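Local structure of mannan endo-1,4-beta-mannosidase (Cryptopygus antarcticus, 4OOU) at residues R47-D52 and V84-Q89; T221-S226 and C262-G267. The protein hydrolyses internal beta-1,4-mannosidic linkages in the backbones of mannans, galactomannans and glucomannans, cutting mannotetraose and mannopentaose mainly to mannobiose and mannotriose. All blocks are in the same frame, centred on the assembly; numbering follows the deposited sequence.

Overall arrangement
Both contacts belong to the single TIM-barrel domain of this family 5 glycosidase, a monomer, and they follow one another along the chain. Interaction 1 comes first and joins the loop after strand 35-43 to the end of the neighbouring parallel strand 79-86 and the loop beyond it. Interaction 2 comes later, outside the barrel sheet, where helix 215-232, which precedes strand 238-241, meets helix 260-267, which follows it. The centres lie 24 Å apart and the nearest atoms about 8 Å, without touching. Each lies close to a substrate-binding residue, Trp-83 for interaction 1 and Glu-149 for interaction 2. They therefore lie beside different substrate-binding residues of the one mannanase domain.

Interaction 1: R47-D52 and V84-Q89; sequences RSYGSD and VHVEGQ
At the C-terminal ends of the barrel strands, the active-site face of a TIM barrel, Tyr-49 and Gly-50 of the loop after strand 35-43 pack against Val-86, the last residue of strand 79-86, and Glu-87 and Gln-89 in the loop that follows. Val-86 is close to the substrate-binding Trp-83. With CG anti to the backbone N (chi1 179°), the Tyr-49 ring reaches across Val-86, whose CG1 makes a CH-pi contact over one face, 3.5 Å from the ring centroid and displaced toward the rim. Glu-87 OE1 lies at the ring's edge, in its plane, 2.7 Å from Tyr-49 OH. The hydroxyl has Asn-133 OD1 within reach as well, while Glu-87 OE2 takes a hydrogen bond from Asn-138 N. A phenylalanine in place of Tyr-49 would probably keep the CH-pi contact but cost whichever of Glu-87 OE1 and Asn-133 OD1 takes the hydroxyl proton its bond. Gln-89 bends at chi2 (102°), bringing its amide almost perpendicular to the ring, with NE2 3.2 Å from Tyr-49 CD2. The same bend returns OE1 to its own segment, where it accepts from Glu-87 N at 2.8 Å. Gly-50 is the third residue of a type II turn, and its CA sits 3.5 Å from Val-86 CG2; a CB there would run into Gln-89 OE1. Asp-52 braces the turn, its OD1 accepting from both Arg-47 N and Ser-48 N, the latter at 2.8 Å. A water bridges the segments, accepting from Asp-52 N at 3.0 Å and donating to Val-84 O at 2.9 Å.

Interaction 2: T221-S226 and C262-G267; sequences TINWIS and CLTGAG
Asn-223 and Leu-263 mark the crossing of two helices on the outside of the TIM barrel: segments 221-226 and 262-267 meet nearly at a right angle (-95°), their axes 8.1 Å apart. The apolar part is Ile-222 against Leu-263, whose side chains run across each other, although Ile-222 CD1 is modelled too close to Leu-263 CD2 for the detail of the fit to be relied on. Ile-222 also touches Val-240 of the barrel strand 238-241, and Leu-263 packs on Leu-219 of the longer helix. The polar part centres on Asn-223. Swung out opposite its own backbone N (chi1 -179°), the Asn-223 amide enters the crossing, CG 3.1 Å from Leu-263 O, and ND2 finds its hydrogen-bond acceptors beyond the helices, in Gly-272 O and Lys-269 O. Glycine suits position 267, since a CB would strike both Asn-223 OD1 and Trp-224 CD1. The covalent link is a disulfide from Cys-262 to Cys-195. Among aromatic contacts, the Trp-224 indole forms a cation-pi pair with Lys-269, touches the substrate-binding Glu-149 and has Gly-267 CA at its edge, in its plane. The one direct hydrogen bond between the two segments is weak and bent, from Trp-224 NE1 to Gly-267 O at 3.2 Å (126° at the hydrogen).

Interaction 1: R47-D52 and V84-Q89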
ATOM      1  N   ARG A  47      10.256   6.928  -9.239  1.00 34.10           N
ATOM      2  CA  ARG A  47      11.254   7.851  -9.760  1.00 37.83           C
ATOM      3  C   ARG A  47      10.693   8.300 -11.111  1.00 34.71           C
ATOM      4  O   ARG A  47      10.452   9.478 -11.344  1.00 35.66           O
ATOM      5  CB  ARG A  47      12.601   7.117  -9.847  1.00 39.95           C
ATOM      6  CG  ARG A  47      13.640   7.699 -10.787  1.00 43.40           C
ATOM      7  CD  ARG A  47      14.020   9.128 -10.460  1.00 46.19           C
ATOM      8  NE  ARG A  47      15.326   9.584 -10.991  1.00 58.23           N
ATOM      9  CZ  ARG A  47      15.930   9.208 -12.138  1.00 66.99           C
ATOM     10  NH1 ARG A  47      15.414   8.324 -13.015  1.00 65.58           N
ATOM     11  NH2 ARG A  47      17.110   9.740 -12.418  1.00 67.31           N
ATOM     12  N   SER A  48      10.427   7.313 -11.952  1.00 32.32           N
ATOM     13  CA  SER A  48       9.638   7.471 -13.153  1.00 33.85           C
ATOM     14  C   SER A  48       8.272   6.758 -13.071  1.00 34.05           C
ATOM     15  O   SER A  48       8.213   5.527 -12.882  1.00 34.93           O
ATOM     16  CB  SER A  48      10.428   6.941 -14.340  1.00 31.96           C
ATOM     17  OG  SER A  48      11.653   7.617 -14.437  1.00 28.69           O
ATOM     18  N   TYR A  49       7.198   7.536 -13.256  1.00 32.76           N
ATOM     19  CA  TYR A  49       5.826   7.122 -12.875  1.00 33.42           C
ATOM     20  C   TYR A  49       5.294   5.977 -13.676  1.00 31.15           C
ATOM     21  O   TYR A  49       4.795   6.173 -14.756  1.00 34.45           O
ATOM     22  CB  TYR A  49       4.874   8.330 -13.001  1.00 35.23           C
ATOM     23  CG  TYR A  49       3.397   8.096 -12.682  1.00 35.46           C
ATOM     24  CD1 TYR A  49       2.957   7.847 -11.367  1.00 33.39           C
ATOM     25  CD2 TYR A  49       2.429   8.187 -13.688  1.00 33.27           C
ATOM     26  CE1 TYR A  49       1.597   7.661 -11.082  1.00 35.48           C
ATOM     27  CE2 TYR A  49       1.080   8.027 -13.400  1.00 34.66           C
ATOM     28  CZ  TYR A  49       0.654   7.751 -12.109  1.00 34.87           C
ATOM     29  OH  TYR A  49      -0.710   7.569 -11.864  1.00 34.60           O
ATOM     30  N   GLY A  50       5.408   4.767 -13.165  1.00 33.39           N
ATOM     31  CA  GLY A  50       4.904   3.613 -13.899  1.00 35.48           C
ATOM     32  C   GLY A  50       5.916   2.970 -14.823  1.00 38.49           C
ATOM     33  O   GLY A  50       5.635   1.881 -15.336  1.00 43.69           O
ATOM     34  N   SER A  51       7.077   3.624 -15.026  1.00 38.95           N
ATOM     35  CA  SER A  51       8.221   3.047 -15.773  1.00 40.34           C
ATOM     36  C   SER A  51       9.545   2.768 -14.979  1.00 40.74           C
ATOM     37  O   SER A  51      10.639   2.800 -15.552  1.00 40.54           O
ATOM     38  CB  SER A  51       8.529   3.887 -17.013  1.00 39.80           C
ATOM     39  OG  SER A  51       8.892   5.200 -16.684  1.00 39.24           O
ATOM     40  N   ASP A  52       9.437   2.444 -13.692  1.00 38.57           N
ATOM     41  CA  ASP A  52      10.597   2.204 -12.860  1.00 38.65           C
ATOM     42  C   ASP A  52      11.132   0.823 -13.094  1.00 39.43           C
ATOM     43  O   ASP A  52      12.335   0.625 -13.111  1.00 42.75           O
ATOM     44  CB  ASP A  52      10.249   2.301 -11.385  1.00 41.28           C
ATOM     45  CG  ASP A  52      10.214   3.725 -10.874  1.00 41.02           C
ATOM     46  OD1 ASP A  52      10.927   4.590 -11.417  1.00 38.05           O
ATOM     47  OD2 ASP A  52       9.460   3.952  -9.898  1.00 41.47           O
ATOM     48  N   VAL A  84       4.271  -0.061  -8.804  1.00 36.32           N
ATOM     49  CA  VAL A  84       4.704  -0.965  -9.890  1.00 34.90           C
ATOM     50  C   VAL A  84       3.935  -0.837 -11.226  1.00 34.13           C
ATOM     51  O   VAL A  84       4.413  -0.162 -12.150  1.00 36.54           O
ATOM     52  CB  VAL A  84       4.752  -2.451  -9.432  1.00 35.60           C
ATOM     53  CG1 VAL A  84       5.528  -3.287 -10.458  1.00 34.33           C
ATOM     54  CG2 VAL A  84       5.415  -2.562  -8.066  1.00 35.61           C
ATOM     55  N   HIS A  85       2.794  -1.498 -11.390  1.00 32.50           N
ATOM     56  CA  HIS A  85       2.111  -1.364 -12.677  1.00 33.13           C
ATOM     57  C   HIS A  85       1.634   0.090 -12.907  1.00 31.76           C
ATOM     58  O   HIS A  85       1.834   0.656 -13.999  1.00 30.33           O
ATOM     59  CB  HIS A  85       0.933  -2.319 -12.809  1.00 33.26           C
ATOM     60  CG  HIS A  85       1.274  -3.730 -12.493  1.00 31.98           C
ATOM     61  ND1 HIS A  85       2.516  -4.265 -12.751  1.00 33.62           N
ATOM     62  CD2 HIS A  85       0.538  -4.720 -11.942  1.00 30.98           C
ATOM     63  CE1 HIS A  85       2.544  -5.521 -12.337  1.00 31.68           C
ATOM     64  NE2 HIS A  85       1.351  -5.824 -11.856  1.00 31.08           N
ATOM     65  N   VAL A  86       1.034   0.679 -11.872  1.00 30.62           N
ATOM     66  CA  VAL A  86       0.526   2.068 -11.933  1.00 33.51           C
ATOM     67  C   VAL A  86      -0.640   2.162 -12.923  1.00 31.43           C
ATOM     68  O   VAL A  86      -1.752   1.776 -12.570  1.00 34.11           O
ATOM     69  CB  VAL A  86       1.654   3.102 -12.208  1.00 36.21           C
ATOM     70  CG1 VAL A  86       1.162   4.534 -12.064  1.00 36.47           C
ATOM     71  CG2 VAL A  86       2.819   2.872 -11.248  1.00 38.60           C
ATOM     72  N   GLU A  87      -0.400   2.625 -14.144  1.00 30.49           N
ATOM     73  CA  GLU A  87      -1.469   2.848 -15.127  1.00 31.35           C
ATOM     74  C   GLU A  87      -1.120   2.108 -16.399  1.00 32.78           C
ATOM     75  O   GLU A  87      -1.413   2.563 -17.478  1.00 34.94           O
ATOM     76  CB  GLU A  87      -1.674   4.369 -15.431  1.00 29.59           C
ATOM     77  CG  GLU A  87      -2.313   5.169 -14.315  1.00 28.88           C
ATOM     78  CD  GLU A  87      -2.659   6.612 -14.719  1.00 33.34           C
ATOM     79  OE1 GLU A  87      -1.967   7.533 -14.256  1.00 37.15           O
ATOM     80  OE2 GLU A  87      -3.619   6.870 -15.484  1.00 30.81           O
ATOM     81  N   GLY A  88      -0.476   0.961 -16.278  1.00 35.01           N
ATOM     82  CA  GLY A  88      -0.127   0.148 -17.444  1.00 33.90           C
ATOM     83  C   GLY A  88       0.947   0.698 -18.358  1.00 35.24           C
ATOM     84  O   GLY A  88       1.119   0.216 -19.468  1.00 36.08           O
ATOM     85  N   GLN A  89       1.670   1.713 -17.929  1.00 32.55           N
ATOM     86  CA  GLN A  89       2.589   2.378 -18.830  1.00 35.01           C
ATOM     87  C   GLN A  89       3.667   1.466 -19.430  1.00 37.98           C
ATOM     88  O   GLN A  89       4.092   1.665 -20.590  1.00 38.86           O
ATOM     89  CB  GLN A  89       3.262   3.534 -18.101  1.00 36.70           C
ATOM     90  CG  GLN A  89       2.295   4.650 -17.772  1.00 37.71           C
ATOM     91  CD  GLN A  89       1.860   4.641 -16.335  1.00 38.85           C
ATOM     92  OE1 GLN A  89       1.690   3.581 -15.725  1.00 40.57           O
ATOM     93  NE2 GLN A  89       1.684   5.835 -15.770  1.00 38.74           N
TER
HETATM   94  O   HOH W   1       7.053   0.984 -12.631  1.00 29.85           O

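Interaction 2: T221-S226 and C262-G267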
ATOM      1  N   THR A 221     -12.624  -7.326  -7.749  1.00 43.80           N
ATOM      2  CA  THR A 221     -11.319  -7.289  -8.371  1.00 46.41           C
ATOM      3  C   THR A 221     -10.219  -7.470  -7.335  1.00 45.98           C
ATOM      4  O   THR A 221      -9.287  -8.270  -7.543  1.00 49.07           O
ATOM      5  CB  THR A 221     -11.146  -6.001  -9.164  1.00 46.11           C
ATOM      6  OG1 THR A 221     -12.137  -5.987 -10.181  1.00 50.24           O
ATOM      7  CG2 THR A 221      -9.788  -5.928  -9.797  1.00 46.43           C
ATOM      8  N   ILE A 222     -10.330  -6.785  -6.200  1.00 41.84           N
ATOM      9  CA  ILE A 222      -9.254  -6.927  -5.230  1.00 44.23           C
ATOM     10  C   ILE A 222      -9.329  -8.302  -4.523  1.00 41.32           C
ATOM     11  O   ILE A 222      -8.302  -8.914  -4.253  1.00 39.38           O
ATOM     12  CB  ILE A 222      -8.898  -5.627  -4.370  1.00 46.86           C
ATOM     13  CG1 ILE A 222      -8.540  -5.974  -2.933  1.00 45.47           C
ATOM     14  CG2 ILE A 222      -9.913  -4.459  -4.411  1.00 47.44           C
ATOM     15  CD1 ILE A 222      -9.698  -5.864  -1.999  1.00 48.75           C
ATOM     16  N   ASN A 223     -10.530  -8.823  -4.327  1.00 43.90           N
ATOM     17  CA  ASN A 223     -10.706 -10.184  -3.793  1.00 44.32           C
ATOM     18  C   ASN A 223      -9.984 -11.233  -4.642  1.00 41.80           C
ATOM     19  O   ASN A 223      -9.126 -11.973  -4.132  1.00 39.00           O
ATOM     20  CB  ASN A 223     -12.206 -10.515  -3.676  1.00 45.65           C
ATOM     21  CG  ASN A 223     -12.479 -11.906  -3.109  1.00 44.70           C
ATOM     22  OD1 ASN A 223     -13.237 -12.682  -3.709  1.00 39.11           O
ATOM     23  ND2 ASN A 223     -11.880 -12.220  -1.941  1.00 41.68           N
ATOM     24  N   TRP A 224     -10.283 -11.251  -5.940  1.00 38.07           N
ATOM     25  CA  TRP A 224      -9.646 -12.211  -6.828  1.00 38.48           C
ATOM     26  C   TRP A 224      -8.140 -12.064  -6.786  1.00 39.06           C
ATOM     27  O   TRP A 224      -7.418 -13.067  -6.783  1.00 35.44           O
ATOM     28  CB  TRP A 224     -10.104 -12.055  -8.270  1.00 38.84           C
ATOM     29  CG  TRP A 224     -11.454 -12.586  -8.539  1.00 44.75           C
ATOM     30  CD1 TRP A 224     -12.527 -12.503  -7.728  1.00 45.08           C
ATOM     31  CD2 TRP A 224     -11.900 -13.254  -9.729  1.00 51.82           C
ATOM     32  NE1 TRP A 224     -13.615 -13.071  -8.318  1.00 48.32           N
ATOM     33  CE2 TRP A 224     -13.267 -13.540  -9.553  1.00 50.47           C
ATOM     34  CE3 TRP A 224     -11.276 -13.636 -10.931  1.00 56.38           C
ATOM     35  CZ2 TRP A 224     -14.041 -14.200 -10.528  1.00 54.64           C
ATOM     36  CZ3 TRP A 224     -12.046 -14.304 -11.908  1.00 59.17           C
ATOM     37  CH2 TRP A 224     -13.416 -14.570 -11.695  1.00 57.75           C
ATOM     38  N   ILE A 225      -7.653 -10.818  -6.768  1.00 39.99           N
ATOM     39  CA  ILE A 225      -6.219 -10.606  -6.837  1.00 39.55           C
ATOM     40  C   ILE A 225      -5.485 -11.075  -5.578  1.00 38.32           C
ATOM     41  O   ILE A 225      -4.466 -11.769  -5.677  1.00 32.37           O
ATOM     42  CB  ILE A 225      -5.887  -9.158  -7.179  1.00 43.01           C
ATOM     43  CG1 ILE A 225      -6.333  -8.855  -8.611  1.00 43.91           C
ATOM     44  CG2 ILE A 225      -4.386  -8.919  -7.087  1.00 43.73           C
ATOM     45  CD1 ILE A 225      -6.329  -7.371  -8.938  1.00 44.46           C
ATOM     46  N   SER A 226      -6.017 -10.719  -4.403  1.00 40.37           N
ATOM     47  CA  SER A 226      -5.487 -11.206  -3.122  1.00 40.45           C
ATOM     48  C   SER A 226      -5.517 -12.727  -3.077  1.00 43.99           C
ATOM     49  O   SER A 226      -4.572 -13.387  -2.607  1.00 40.31           O
ATOM     50  CB  SER A 226      -6.331 -10.677  -1.974  1.00 42.51           C
ATOM     51  OG  SER A 226      -5.864 -11.139  -0.725  1.00 40.85           O
ATOM     52  N   CYS A 262     -16.902  -8.484   3.412  1.00 42.93           N
ATOM     53  CA  CYS A 262     -17.184  -7.734   2.191  1.00 46.52           C
ATOM     54  C   CYS A 262     -16.413  -8.191   0.941  1.00 45.45           C
ATOM     55  O   CYS A 262     -16.991  -8.250  -0.147  1.00 53.52           O
ATOM     56  CB  CYS A 262     -16.875  -6.242   2.395  1.00 48.19           C
ATOM     57  SG  CYS A 262     -18.020  -5.349   3.427  1.00 47.58           S
ATOM     58  N   LEU A 263     -15.110  -8.415   1.079  1.00 41.02           N
ATOM     59  CA  LEU A 263     -14.283  -8.825  -0.051  1.00 41.18           C
ATOM     60  C   LEU A 263     -14.697 -10.197  -0.501  1.00 41.34           C
ATOM     61  O   LEU A 263     -14.878 -10.457  -1.712  1.00 40.74           O
ATOM     62  CB  LEU A 263     -12.799  -8.915   0.319  1.00 39.79           C
ATOM     63  CG  LEU A 263     -12.029  -7.631   0.574  1.00 41.12           C
ATOM     64  CD1 LEU A 263     -10.567  -7.963   0.861  1.00 44.14           C
ATOM     65  CD2 LEU A 263     -12.179  -6.649  -0.575  1.00 39.53           C
ATOM     66  N   THR A 264     -14.797 -11.068   0.496  1.00 41.28           N
ATOM     67  CA  THR A 264     -15.092 -12.479   0.295  1.00 44.68           C
ATOM     68  C   THR A 264     -16.489 -12.649  -0.369  1.00 46.17           C
ATOM     69  O   THR A 264     -16.647 -13.388  -1.340  1.00 47.56           O
ATOM     70  CB  THR A 264     -14.861 -13.207   1.651  1.00 46.25           C
ATOM     71  OG1 THR A 264     -13.753 -14.115   1.505  1.00 50.72           O
ATOM     72  CG2 THR A 264     -16.114 -13.871   2.243  1.00 45.49           C
ATOM     73  N   GLY A 265     -17.470 -11.887   0.108  1.00 50.68           N
ATOM     74  CA  GLY A 265     -18.775 -11.788  -0.538  1.00 51.34           C
ATOM     75  C   GLY A 265     -18.847 -11.053  -1.867  1.00 49.19           C
ATOM     76  O   GLY A 265     -19.894 -11.019  -2.476  1.00 55.02           O
ATOM     77  N   ALA A 266     -17.765 -10.465  -2.345  1.00 48.26           N
ATOM     78  CA  ALA A 266     -17.798  -9.791  -3.657  1.00 49.31           C
ATOM     79  C   ALA A 266     -17.353 -10.717  -4.795  1.00 48.65           C
ATOM     80  O   ALA A 266     -17.838 -10.622  -5.928  1.00 47.76           O
ATOM     81  CB  ALA A 266     -16.920  -8.550  -3.642  1.00 48.36           C
ATOM     82  N   GLY A 267     -16.383 -11.566  -4.504  1.00 43.56           N
ATOM     83  CA  GLY A 267     -15.738 -12.341  -5.544  1.00 43.51           C
ATOM     84  C   GLY A 267     -15.637 -13.804  -5.211  1.00 40.77           C
ATOM     85  O   GLY A 267     -15.206 -14.594  -6.041  1.00 35.86           O
TER